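Local coordinates for apicoplast TIC22, putative (Plasmodium falciparum 3D7, PDB 4E6Z), which acts as a chaperone in the import of proteins into the apicoplast, the relict plastid of the malaria parasite, at residues A[79-82]-A[88-91]; A[107-112]-A[128-133]; A[198-203]-A[211-216]; A[225-230]-A[234-239]. All blocks are in the same frame, centred on the assembly; numbering follows the deposited sequence.

Interaction 1: A[79-82]-A[88-91]; sequences VFLI and SPYI. With GOL (glycerol), chain B.
Strand 78-83 runs through Val79-Ile82 and meets the irregular segment 88-91 at its far end, where Ile82 and Pro89 have their CA atoms 5.9 Å apart. The two backbones make no direct hydrogen bond; instead the carbonyl of Ile82 turns toward the other segment, and Pro89 CA lies 3.6 Å from Ile82 O in a CA-H...O contact with an angle of 156° at the hydrogen. A glycerol molecule, probably from the crystallisation liquor, bridges the two segments. Its O2 donates to Ile82 O over 2.6 Å and accepts from Tyr90 N at 2.9 Å, the latter bond bent to 141°, while its O3 takes the N-H of Ile82 at 2.8 Å. Among the side chains, Leu81 and Pro89 lie side by side and point the same way, Leu81 CD2 resting 4.1 Å from Pro89 CG; Trp166 of strand 164-169 touches both. With CG1 of Ile82 beside the backbone N (chi1 -69°), CG2 is left anti to that N and reaches Tyr90 CD2 at 4.2 Å, whereas the CG1 branch passes the glycerol, its CD1 beside O3, on its way to helix 106-119. Ile82 O and glycerol O2 both lie at the edge of the Tyr90 ring, near its plane. The far end of this ring is fixed by a hydrogen bond from Tyr90 OH to Asn127 O and an edge-to-face stack with Tyr124. The Ile82 carbonyl and Tyr90 amide are thus joined through one glycerol hydroxyl, consistent with a small polar site between strand and loop; nothing identifies a natural occupant.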
loop_
_atom_site.group_PDB
_atom_site.type_symbol
_atom_site.label_atom_id
_atom_site.label_comp_id
_atom_site.label_asym_id
_atom_site.label_seq_id
_atom_site.Cartn_x
_atom_site.Cartn_y
_atom_site.Cartn_z
ATOM N N VAL A 79 1.963 5.134 -3.739
ATOM C CA VAL A 79 0.636 5.449 -3.223
ATOM C C VAL A 79 -0.074 6.340 -4.240
ATOM O O VAL A 79 0.552 7.194 -4.877
ATOM C CB VAL A 79 0.707 6.171 -1.868
ATOM C CG1 VAL A 79 -0.696 6.585 -1.402
ATOM C CG2 VAL A 79 1.388 5.292 -0.839
ATOM N N PHE A 80 -1.379 6.143 -4.397
ATOM C CA PHE A 80 -2.111 6.815 -5.461
ATOM C C PHE A 80 -3.239 7.701 -4.956
ATOM O O PHE A 80 -3.971 7.337 -4.040
ATOM C CB PHE A 80 -2.640 5.793 -6.469
ATOM C CG PHE A 80 -1.565 4.949 -7.079
ATOM C CD1 PHE A 80 -0.950 5.326 -8.261
ATOM C CD2 PHE A 80 -1.145 3.785 -6.450
ATOM C CE1 PHE A 80 0.056 4.550 -8.816
ATOM C CE2 PHE A 80 -0.142 3.009 -6.997
ATOM C CZ PHE A 80 0.457 3.389 -8.183
ATOM N N LEU A 81 -3.356 8.877 -5.564
ATOM C CA LEU A 81 -4.426 9.808 -5.240
ATOM C C LEU A 81 -5.134 10.251 -6.508
ATOM O O LEU A 81 -4.593 10.148 -7.608
ATOM C CB LEU A 81 -3.881 11.032 -4.505
ATOM C CG LEU A 81 -3.246 10.870 -3.124
ATOM C CD1 LEU A 81 -1.788 10.504 -3.264
ATOM C CD2 LEU A 81 -3.377 12.156 -2.333
ATOM N N ILE A 82 -6.355 10.741 -6.356
ATOM C CA ILE A 82 -7.070 11.331 -7.474
ATOM C C ILE A 82 -6.950 12.845 -7.332
ATOM O O ILE A 82 -7.180 13.396 -6.257
ATOM C CB ILE A 82 -8.547 10.882 -7.524
ATOM C CG1 ILE A 82 -8.645 9.397 -7.886
ATOM C CG2 ILE A 82 -9.318 11.698 -8.549
ATOM C CD1 ILE A 82 -8.066 8.465 -6.857
ATOM N N SER A 88 -3.616 18.624 -7.335
ATOM C CA SER A 88 -4.201 18.820 -6.014
ATOM C C SER A 88 -5.335 17.829 -5.775
ATOM O O SER A 88 -6.186 17.635 -6.642
ATOM C CB SER A 88 -4.701 20.253 -5.846
ATOM O OG SER A 88 -3.647 21.103 -5.434
ATOM N N PRO A 89 -5.343 17.201 -4.589
ATOM C CA PRO A 89 -6.328 16.182 -4.211
ATOM C C PRO A 89 -7.717 16.764 -3.996
ATOM O O PRO A 89 -7.856 17.926 -3.625
ATOM C CB PRO A 89 -5.793 15.654 -2.871
ATOM C CG PRO A 89 -4.376 16.131 -2.789
ATOM C CD PRO A 89 -4.340 17.414 -3.534
ATOM N N TYR A 90 -8.736 15.949 -4.226
ATOM C CA TYR A 90 -10.103 16.323 -3.908
ATOM C C TYR A 90 -10.430 15.997 -2.458
ATOM O O TYR A 90 -10.235 14.872 -2.005
ATOM C CB TYR A 90 -11.073 15.627 -4.856
ATOM C CG TYR A 90 -10.989 16.184 -6.254
ATOM C CD1 TYR A 90 -11.738 17.296 -6.623
ATOM C CD2 TYR A 90 -10.138 15.624 -7.196
ATOM C CE1 TYR A 90 -11.648 17.830 -7.903
ATOM C CE2 TYR A 90 -10.049 16.143 -8.479
ATOM C CZ TYR A 90 -10.801 17.246 -8.825
ATOM O OH TYR A 90 -10.709 17.758 -10.098
ATOM N N ILE A 91 -10.911 16.992 -1.724
ATOM C CA ILE A 91 -11.246 16.808 -0.321
ATOM C C ILE A 91 -12.719 16.466 -0.169
ATOM O O ILE A 91 -13.570 17.054 -0.832
ATOM C CB ILE A 91 -10.962 18.076 0.495
ATOM C CG1 ILE A 91 -9.494 18.487 0.352
ATOM C CG2 ILE A 91 -11.317 17.850 1.953
ATOM C CD1 ILE A 91 -9.177 19.827 0.980
HETATM C C1 GOL B . -8.554 12.748 -1.944
HETATM O O1 GOL B . -9.698 12.387 -1.202
HETATM C C2 GOL B . -8.636 12.086 -3.306
HETATM O O2 GOL B . -8.874 13.060 -4.298
HETATM C C3 GOL B . -7.319 11.383 -3.572
HETATM O O3 GOL B . -7.597 10.065 -3.985
#

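Interaction 2: A[107-112]-A[128-133]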
loop_
_atom_site.group_PDB
_atom_site.type_symbol
_atom_site.label_atom_id
_atom_site.label_comp_id
_atom_site.label_asym_id
_atom_site.label_seq_id
_atom_site.Cartn_x
_atom_site.Cartn_y
_atom_site.Cartn_z
ATOM N N TYR A 107 -5.743 0.561 -8.950
ATOM C CA TYR A 107 -7.030 0.208 -9.536
ATOM C C TYR A 107 -8.183 0.555 -8.598
ATOM O O TYR A 107 -9.299 0.790 -9.047
ATOM C CB TYR A 107 -7.049 -1.267 -9.950
ATOM C CG TYR A 107 -5.931 -1.610 -10.910
ATOM C CD1 TYR A 107 -5.933 -1.125 -12.212
ATOM C CD2 TYR A 107 -4.864 -2.403 -10.510
ATOM C CE1 TYR A 107 -4.907 -1.427 -13.091
ATOM C CE2 TYR A 107 -3.835 -2.712 -11.380
ATOM C CZ TYR A 107 -3.862 -2.222 -12.669
ATOM O OH TYR A 107 -2.837 -2.528 -13.536
ATOM N N ASP A 108 -7.907 0.596 -7.298
ATOM C CA ASP A 108 -8.878 1.106 -6.339
ATOM C C ASP A 108 -9.071 2.609 -6.575
ATOM O O ASP A 108 -10.183 3.116 -6.490
ATOM C CB ASP A 108 -8.413 0.862 -4.903
ATOM C CG ASP A 108 -8.429 -0.618 -4.510
ATOM O OD1 ASP A 108 -8.857 -1.467 -5.321
ATOM O OD2 ASP A 108 -8.011 -0.922 -3.373
ATOM N N ALA A 109 -7.979 3.312 -6.866
ATOM C CA ALA A 109 -8.040 4.742 -7.169
ATOM C C ALA A 109 -8.795 4.995 -8.470
ATOM O O ALA A 109 -9.645 5.881 -8.536
ATOM C CB ALA A 109 -6.644 5.335 -7.249
ATOM N N GLU A 110 -8.473 4.219 -9.501
ATOM C CA GLU A 110 -9.186 4.288 -10.771
ATOM C C GLU A 110 -10.683 4.092 -10.560
ATOM O O GLU A 110 -11.499 4.734 -11.214
ATOM C CB GLU A 110 -8.667 3.227 -11.745
ATOM C CG GLU A 110 -7.452 3.643 -12.551
ATOM C CD GLU A 110 -7.200 2.714 -13.722
ATOM O OE1 GLU A 110 -7.953 1.731 -13.867
ATOM O OE2 GLU A 110 -6.258 2.969 -14.502
ATOM N N ASN A 111 -11.037 3.188 -9.654
ATOM C CA ASN A 111 -12.435 2.923 -9.361
ATOM C C ASN A 111 -13.134 4.141 -8.771
ATOM O O ASN A 111 -14.280 4.418 -9.101
ATOM C CB ASN A 111 -12.579 1.733 -8.410
ATOM C CG ASN A 111 -14.001 1.563 -7.909
ATOM O OD1 ASN A 111 -14.912 1.260 -8.679
ATOM N ND2 ASN A 111 -14.200 1.779 -6.614
HETATM N N MSE A 112 -12.450 4.854 -7.881
HETATM C CA MSE A 112 -13.043 6.035 -7.269
HETATM C C MSE A 112 -13.167 7.163 -8.285
HETATM O O MSE A 112 -14.188 7.849 -8.336
HETATM C CB MSE A 112 -12.240 6.500 -6.059
HETATM C CG MSE A 112 -12.949 7.583 -5.265
HETATM SE SE MSE A 112 -11.864 8.428 -3.885
HETATM C CE MSE A 112 -10.486 9.180 -5.011
ATOM N N ILE A 128 -9.820 15.329 -13.993
ATOM C CA ILE A 128 -9.233 14.449 -12.983
ATOM C C ILE A 128 -8.267 13.391 -13.519
ATOM O O ILE A 128 -8.403 12.904 -14.638
ATOM C CB ILE A 128 -10.303 13.793 -12.082
ATOM C CG1 ILE A 128 -11.246 12.912 -12.895
ATOM C CG2 ILE A 128 -11.088 14.852 -11.325
ATOM C CD1 ILE A 128 -12.268 12.217 -12.030
ATOM N N LYS A 129 -7.285 13.050 -12.695
ATOM C CA LYS A 129 -6.269 12.082 -13.073
ATOM C C LYS A 129 -5.787 11.355 -11.830
ATOM O O LYS A 129 -6.105 11.747 -10.704
ATOM C CB LYS A 129 -5.077 12.786 -13.734
ATOM C CG LYS A 129 -4.221 13.567 -12.747
ATOM C CD LYS A 129 -2.926 14.058 -13.367
ATOM C CE LYS A 129 -1.953 14.501 -12.284
ATOM N NZ LYS A 129 -1.299 15.800 -12.610
ATOM N N ILE A 130 -5.008 10.300 -12.043
ATOM C CA ILE A 130 -4.375 9.580 -10.951
ATOM C C ILE A 130 -2.986 10.162 -10.754
ATOM O O ILE A 130 -2.246 10.359 -11.715
ATOM C CB ILE A 130 -4.245 8.080 -11.272
ATOM C CG1 ILE A 130 -5.611 7.492 -11.649
ATOM C CG2 ILE A 130 -3.606 7.325 -10.100
ATOM C CD1 ILE A 130 -6.622 7.506 -10.527
ATOM N N HIS A 131 -2.638 10.449 -9.508
ATOM C CA HIS A 131 -1.321 10.980 -9.195
ATOM C C HIS A 131 -0.611 10.091 -8.176
ATOM O O HIS A 131 -1.229 9.582 -7.243
ATOM C CB HIS A 131 -1.438 12.409 -8.674
ATOM C CG HIS A 131 -0.123 13.040 -8.354
ATOM N ND1 HIS A 131 0.875 13.199 -9.294
ATOM C CD2 HIS A 131 0.360 13.566 -7.203
ATOM C CE1 HIS A 131 1.918 13.778 -8.731
ATOM N NE2 HIS A 131 1.631 14.014 -7.461
ATOM N N ASN A 132 0.691 9.906 -8.358
ATOM C CA ASN A 132 1.435 9.007 -7.487
ATOM C C ASN A 132 2.357 9.719 -6.505
ATOM O O ASN A 132 3.068 10.653 -6.866
ATOM C CB ASN A 132 2.230 7.991 -8.316
ATOM C CG ASN A 132 3.255 8.652 -9.218
ATOM O OD1 ASN A 132 2.908 9.379 -10.149
ATOM N ND2 ASN A 132 4.529 8.406 -8.939
ATOM N N ILE A 133 2.314 9.277 -5.253
ATOM C CA ILE A 133 3.315 9.636 -4.258
ATOM C C ILE A 133 3.902 8.333 -3.708
ATOM O O ILE A 133 3.724 7.273 -4.309
ATOM C CB ILE A 133 2.708 10.479 -3.119
ATOM C CG1 ILE A 133 1.660 9.666 -2.357
ATOM C CG2 ILE A 133 2.084 11.757 -3.678
ATOM C CD1 ILE A 133 1.144 10.340 -1.108
#
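Ile130 sends CG1 to the side of its backbone N, opposite the carbonyl carbon (chi1 -54°), and a second bend at chi2 of -65° sets CD1 against the helix that carries Ala109 and Glu110. This one methyl makes the closest approaches: Ile130 CD1 is 3.9 Å from Ala109 CB, and equally near the backbone at Ala109 C and at Glu110 N. It therefore lies against both the small side chain and the peptide bond that follows it, and the short alanine lets the strand residue come close to the helix backbone. The CA atoms of Ala109 and Ile130 are 7.2 Å apart. In the fold this is a helix packed on a sheet: helix 106-119 covers one face of the antiparallel pair formed by strands 78-83 and 129-134, and Ala109 also touches Ile82 of the neighbouring strand. Alongside, the aliphatic part of Glu110 borders the same isoleucine, with Glu110 CG 4.4 Å from Ile130 CG1, a loose contact. The carboxylate beyond it is directed to helix 261-272, where Glu110 OE2 accepts a hydrogen bond from Tyr266 OH and forms a salt bridge with Lys269. Tyr266 touches Ile130 as well.

Interaction 3: A[198-203]-A[211-216]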
loop_
_atom_site.group_PDB
_atom_site.type_symbol
_atom_site.label_atom_id
_atom_site.label_comp_id
_atom_site.label_asym_id
_atom_site.label_seq_id
_atom_site.Cartn_x
_atom_site.Cartn_y
_atom_site.Cartn_z
ATOM N N GLU A 198 7.173 -18.241 6.176
ATOM C CA GLU A 198 8.082 -18.659 7.244
ATOM C C GLU A 198 9.525 -18.889 6.803
ATOM O O GLU A 198 10.462 -18.345 7.392
ATOM C CB GLU A 198 7.555 -19.936 7.898
ATOM C CG GLU A 198 6.209 -19.779 8.575
ATOM C CD GLU A 198 6.310 -19.124 9.940
ATOM O OE1 GLU A 198 6.851 -18.001 10.031
ATOM O OE2 GLU A 198 5.842 -19.737 10.923
ATOM N N ASN A 199 9.702 -19.708 5.776
ATOM C CA ASN A 199 11.036 -20.163 5.400
ATOM C C ASN A 199 11.580 -19.486 4.149
ATOM O O ASN A 199 12.401 -20.055 3.431
ATOM C CB ASN A 199 11.032 -21.682 5.223
ATOM C CG ASN A 199 10.687 -22.418 6.506
ATOM O OD1 ASN A 199 11.461 -22.414 7.464
ATOM N ND2 ASN A 199 9.517 -23.049 6.534
ATOM N N LEU A 200 11.120 -18.265 3.901
ATOM C CA LEU A 200 11.494 -17.521 2.701
ATOM C C LEU A 200 12.361 -16.311 3.041
ATOM O O LEU A 200 12.040 -15.540 3.945
ATOM C CB LEU A 200 10.242 -17.068 1.948
ATOM C CG LEU A 200 10.484 -16.362 0.615
ATOM C CD1 LEU A 200 11.153 -17.309 -0.368
ATOM C CD2 LEU A 200 9.181 -15.836 0.046
ATOM N N TYR A 201 13.458 -16.148 2.308
ATOM C CA TYR A 201 14.376 -15.038 2.538
ATOM C C TYR A 201 14.764 -14.345 1.235
ATOM O O TYR A 201 14.515 -14.857 0.143
ATOM C CB TYR A 201 15.643 -15.527 3.248
ATOM C CG TYR A 201 15.396 -16.179 4.589
ATOM C CD1 TYR A 201 15.482 -15.447 5.765
ATOM C CD2 TYR A 201 15.079 -17.529 4.678
ATOM C CE1 TYR A 201 15.258 -16.041 6.993
ATOM C CE2 TYR A 201 14.850 -18.130 5.900
ATOM C CZ TYR A 201 14.941 -17.382 7.054
ATOM O OH TYR A 201 14.716 -17.976 8.275
ATOM N N ILE A 202 15.367 -13.168 1.366
ATOM C CA ILE A 202 16.010 -12.488 0.249
ATOM C C ILE A 202 17.268 -11.794 0.755
ATOM O O ILE A 202 17.353 -11.430 1.927
ATOM C CB ILE A 202 15.094 -11.444 -0.417
ATOM C CG1 ILE A 202 14.560 -10.454 0.621
ATOM C CG2 ILE A 202 13.954 -12.126 -1.156
ATOM C CD1 ILE A 202 13.912 -9.226 0.015
ATOM N N GLN A 203 18.247 -11.613 -0.125
ATOM C CA GLN A 203 19.493 -10.975 0.276
ATOM C C GLN A 203 19.485 -9.467 0.022
ATOM O O GLN A 203 19.508 -9.016 -1.123
ATOM C CB GLN A 203 20.700 -11.648 -0.394
ATOM C CG GLN A 203 20.637 -11.718 -1.914
ATOM C CD GLN A 203 21.803 -12.488 -2.512
ATOM O OE1 GLN A 203 22.418 -13.327 -1.849
ATOM N NE2 GLN A 203 22.111 -12.210 -3.775
ATOM N N PRO A 211 11.229 -11.186 3.102
ATOM C CA PRO A 211 10.439 -10.391 2.158
ATOM C C PRO A 211 9.022 -10.185 2.682
ATOM O O PRO A 211 8.385 -11.139 3.128
ATOM C CB PRO A 211 10.403 -11.267 0.898
ATOM C CG PRO A 211 11.406 -12.358 1.125
ATOM C CD PRO A 211 11.486 -12.542 2.597
ATOM N N LEU A 212 8.544 -8.947 2.622
ATOM C CA LEU A 212 7.217 -8.597 3.102
ATOM C C LEU A 212 6.399 -8.091 1.922
ATOM O O LEU A 212 6.638 -6.991 1.425
ATOM C CB LEU A 212 7.327 -7.502 4.158
ATOM C CG LEU A 212 6.695 -7.762 5.518
ATOM C CD1 LEU A 212 6.965 -9.182 5.972
ATOM C CD2 LEU A 212 7.233 -6.758 6.514
ATOM N N PHE A 213 5.437 -8.893 1.476
ATOM C CA PHE A 213 4.734 -8.608 0.230
ATOM C C PHE A 213 3.402 -7.916 0.448
ATOM O O PHE A 213 2.608 -8.335 1.290
ATOM C CB PHE A 213 4.503 -9.894 -0.567
ATOM C CG PHE A 213 5.764 -10.608 -0.939
ATOM C CD1 PHE A 213 6.382 -10.365 -2.154
ATOM C CD2 PHE A 213 6.334 -11.525 -0.072
ATOM C CE1 PHE A 213 7.547 -11.028 -2.498
ATOM C CE2 PHE A 213 7.493 -12.188 -0.408
ATOM C CZ PHE A 213 8.104 -11.940 -1.623
ATOM N N PHE A 214 3.157 -6.862 -0.325
ATOM C CA PHE A 214 1.850 -6.222 -0.326
ATOM C C PHE A 214 0.838 -7.076 -1.083
ATOM O O PHE A 214 -0.315 -7.183 -0.676
ATOM C CB PHE A 214 1.922 -4.798 -0.894
ATOM C CG PHE A 214 2.378 -3.781 0.110
ATOM C CD1 PHE A 214 1.458 -3.084 0.878
ATOM C CD2 PHE A 214 3.727 -3.541 0.309
ATOM C CE1 PHE A 214 1.876 -2.152 1.815
ATOM C CE2 PHE A 214 4.151 -2.615 1.245
ATOM C CZ PHE A 214 3.226 -1.923 2.001
ATOM N N ASP A 215 1.280 -7.693 -2.174
ATOM C CA ASP A 215 0.425 -8.598 -2.935
ATOM C C ASP A 215 0.687 -10.061 -2.590
ATOM O O ASP A 215 1.813 -10.547 -2.705
ATOM C CB ASP A 215 0.588 -8.371 -4.439
ATOM C CG ASP A 215 -0.080 -7.089 -4.913
ATOM O OD1 ASP A 215 -0.382 -6.224 -4.061
ATOM O OD2 ASP A 215 -0.303 -6.949 -6.135
ATOM N N LEU A 216 -0.364 -10.752 -2.160
ATOM C CA LEU A 216 -0.286 -12.174 -1.874
ATOM C C LEU A 216 0.275 -12.928 -3.077
ATOM O O LEU A 216 1.136 -13.793 -2.932
ATOM C CB LEU A 216 -1.666 -12.729 -1.511
ATOM C CG LEU A 216 -1.741 -14.254 -1.348
ATOM C CD1 LEU A 216 -0.719 -14.749 -0.333
ATOM C CD2 LEU A 216 -3.142 -14.704 -0.956
#
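Pro211 packs between Leu200 and Ile202 across the beta hairpin of strands 193-203 and 208-213, two neighbours in a mixed four-stranded sheet. The tightest pair belongs to the solvent-exposed Ile202: its CG2 stands 3.4 Å from Pro211 CG, closer than usual for two carbons, and CG1 follows at 3.7 Å. Ile202 holds CG1 between its backbone N and carbonyl carbon (chi1 54°), which leaves CG2 beside the N and against the proline ring, the two side chains sliding past each other in opposite directions. Tyr201, also exposed, contributes little; its side chain starts out away from Pro211, and its CA is the part that comes near, 3.8 Å from Pro211 CD. Having no N-H, Pro211 cannot donate a backbone bond here; its CD lies 3.3 Å from Leu200 O. Inward, the packing is buried but more relaxed. Leu200 CG is 4.1 Å from Pro211 CG, and both Leu200 and Phe213 rest on Leu219 of helix 216-227, which lies on this face of the sheet. Leu200 and Phe213 lie at about a right angle, and Leu200 CD2 approaches the phenyl ring obliquely, 4.0 Å from Phe213 CE2.

Interaction 4: A[225-230]-A[234-239]; sequences EQKNKA and VDYKIK
Apolar contact carries most of this meeting between the C-terminal part of helix 216-227 and the segment 234-239 that leads into strand 238-242. The side chain of Tyr236 starts toward the helix and its ring reaches Lys227, whose stem runs beside it in the opposite direction, Lys227 CG lying 3.8 Å from Tyr236 CE2 in an oblique approach. With CG of Lys227 anti to its carbonyl carbon (chi1 -60°), the methylenes are placed along the ring, CD being 4.1 Å from Tyr236 CD2. Within its own segment the ring has Val234 CG1 4.1 Å above one face, offset toward the rim, and it also touches Ile223 of the helix and Ala197 of strand 193-203. The placing of Gln226 against the phenol is doubtful, its chain being modelled too close to the oxygen. Polar bonds here are internal to 225-230, where a type I beta turn spans Lys227 to Ala230: Lys229 N bonds to Gln226 O at 3.3 Å, and Ala230 N weakly to Lys227 O. Since no salt bridge or hydrogen bond joins the two segments, their association here rests on aliphatic carbon against an aromatic ring, at a partly solvent-exposed surface.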
loop_
_atom_site.group_PDB
_atom_site.type_symbol
_atom_site.label_atom_id
_atom_site.label_comp_id
_atom_site.label_asym_id
_atom_site.label_seq_id
_atom_site.Cartn_x
_atom_site.Cartn_y
_atom_site.Cartn_z
ATOM N N GLU A 225 9.043 -20.058 -6.997
ATOM C CA GLU A 225 10.407 -19.952 -7.500
ATOM C C GLU A 225 11.362 -20.711 -6.584
ATOM O O GLU A 225 12.354 -21.285 -7.036
ATOM C CB GLU A 225 10.836 -18.488 -7.590
ATOM C CG GLU A 225 12.295 -18.299 -7.974
ATOM C CD GLU A 225 12.759 -16.863 -7.817
ATOM O OE1 GLU A 225 13.981 -16.617 -7.922
ATOM O OE2 GLU A 225 11.905 -15.981 -7.583
ATOM N N GLN A 226 11.054 -20.704 -5.293
ATOM C CA GLN A 226 11.901 -21.351 -4.305
ATOM C C GLN A 226 11.702 -22.864 -4.307
ATOM O O GLN A 226 12.667 -23.621 -4.248
ATOM C CB GLN A 226 11.631 -20.784 -2.911
ATOM C CG GLN A 226 12.597 -21.283 -1.862
ATOM C CD GLN A 226 14.026 -20.906 -2.176
ATOM O OE1 GLN A 226 14.287 -19.831 -2.716
ATOM N NE2 GLN A 226 14.962 -21.788 -1.839
ATOM N N LYS A 227 10.447 -23.297 -4.382
ATOM C CA LYS A 227 10.136 -24.719 -4.385
ATOM C C LYS A 227 10.634 -25.411 -5.654
ATOM O O LYS A 227 11.102 -26.549 -5.605
ATOM C CB LYS A 227 8.636 -24.950 -4.193
ATOM C CG LYS A 227 8.102 -24.395 -2.883
ATOM C CD LYS A 227 6.860 -25.136 -2.406
ATOM C CE LYS A 227 5.714 -25.025 -3.394
ATOM N NZ LYS A 227 4.415 -25.424 -2.771
ATOM N N ASN A 228 10.540 -24.718 -6.782
ATOM C CA ASN A 228 10.976 -25.274 -8.058
ATOM C C ASN A 228 12.476 -25.551 -8.113
ATOM O O ASN A 228 12.959 -26.198 -9.042
ATOM C CB ASN A 228 10.577 -24.351 -9.213
ATOM C CG ASN A 228 9.074 -24.262 -9.399
ATOM O OD1 ASN A 228 8.325 -25.109 -8.911
ATOM N ND2 ASN A 228 8.626 -23.233 -10.111
ATOM N N LYS A 229 13.210 -25.058 -7.119
ATOM C CA LYS A 229 14.663 -25.208 -7.093
ATOM C C LYS A 229 15.169 -25.715 -5.744
ATOM O O LYS A 229 16.378 -25.780 -5.507
ATOM C CB LYS A 229 15.338 -23.883 -7.452
ATOM C CG LYS A 229 14.924 -23.339 -8.807
ATOM C CD LYS A 229 15.543 -21.982 -9.081
ATOM C CE LYS A 229 15.086 -21.438 -10.426
ATOM N NZ LYS A 229 15.640 -20.084 -10.708
ATOM N N ALA A 230 14.240 -26.075 -4.866
ATOM C CA ALA A 230 14.591 -26.583 -3.546
ATOM C C ALA A 230 15.245 -27.961 -3.642
ATOM O O ALA A 230 15.056 -28.683 -4.623
ATOM C CB ALA A 230 13.354 -26.633 -2.650
ATOM N N VAL A 234 9.844 -28.211 1.757
ATOM C CA VAL A 234 9.698 -27.211 2.804
ATOM C C VAL A 234 8.279 -26.650 2.856
ATOM O O VAL A 234 7.651 -26.425 1.821
ATOM C CB VAL A 234 10.688 -26.048 2.596
ATOM C CG1 VAL A 234 10.539 -25.015 3.702
ATOM C CG2 VAL A 234 12.112 -26.571 2.538
ATOM N N ASP A 235 7.776 -26.433 4.068
ATOM C CA ASP A 235 6.479 -25.797 4.246
ATOM C C ASP A 235 6.624 -24.282 4.287
ATOM O O ASP A 235 7.465 -23.746 5.006
ATOM C CB ASP A 235 5.806 -26.282 5.530
ATOM C CG ASP A 235 4.500 -25.558 5.810
ATOM O OD1 ASP A 235 3.793 -25.204 4.842
ATOM O OD2 ASP A 235 4.179 -25.342 6.999
ATOM N N TYR A 236 5.803 -23.594 3.504
ATOM C CA TYR A 236 5.781 -22.137 3.532
ATOM C C TYR A 236 4.485 -21.620 4.134
ATOM O O TYR A 236 3.565 -21.216 3.422
ATOM C CB TYR A 236 6.005 -21.562 2.137
ATOM C CG TYR A 236 7.427 -21.726 1.673
ATOM C CD1 TYR A 236 8.410 -20.831 2.073
ATOM C CD2 TYR A 236 7.795 -22.786 0.857
ATOM C CE1 TYR A 236 9.715 -20.981 1.664
ATOM C CE2 TYR A 236 9.100 -22.947 0.445
ATOM C CZ TYR A 236 10.055 -22.037 0.851
ATOM O OH TYR A 236 11.357 -22.181 0.442
ATOM N N LYS A 237 4.425 -21.656 5.460
ATOM C CA LYS A 237 3.289 -21.127 6.194
ATOM C C LYS A 237 3.132 -19.638 5.890
ATOM O O LYS A 237 3.973 -18.819 6.265
ATOM C CB LYS A 237 3.489 -21.355 7.695
ATOM C CG LYS A 237 2.292 -21.949 8.414
ATOM C CD LYS A 237 1.337 -20.878 8.901
ATOM C CE LYS A 237 0.221 -21.493 9.732
ATOM N NZ LYS A 237 -0.664 -20.460 10.334
ATOM N N ILE A 238 2.058 -19.296 5.191
ATOM C CA ILE A 238 1.777 -17.904 4.858
ATOM C C ILE A 238 1.127 -17.200 6.045
ATOM O O ILE A 238 0.143 -17.685 6.604
ATOM C CB ILE A 238 0.870 -17.801 3.620
ATOM C CG1 ILE A 238 1.603 -18.336 2.386
ATOM C CG2 ILE A 238 0.400 -16.358 3.407
ATOM C CD1 ILE A 238 0.750 -18.372 1.138
ATOM N N LYS A 239 1.693 -16.064 6.437
ATOM C CA LYS A 239 1.164 -15.304 7.562
ATOM C C LYS A 239 0.912 -13.843 7.194
ATOM O O LYS A 239 1.546 -13.299 6.290
ATOM C CB LYS A 239 2.099 -15.408 8.765
ATOM C CG LYS A 239 2.253 -16.828 9.280
ATOM C CD LYS A 239 3.091 -16.889 10.542
ATOM C CE LYS A 239 3.117 -18.307 11.099
ATOM N NZ LYS A 239 3.950 -18.426 12.330
#

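In the fold
From the N terminus the four contacts follow one another in series, none nesting in or crossing another. Interaction 1 closes the short loop after strand 78-83, and interaction 2 the longer excursion through helices 106-119 and 121-124 back to strand 129-134. These two touch, since strands 78-83 and 129-134 pair in one sheet. Interaction 3 closes the hairpin of strands 193-203 and 208-213, and interaction 4 the connection from helix 216-227 to strand 238-242. This second pair also touches: Asn199 ND2 bonds to Asp235 O, and Glu198 forms a salt bridge with Lys239. The two pairs lie on opposite sides of the chain's centre, with the centres of interactions 1 and 3 about 30 Å apart.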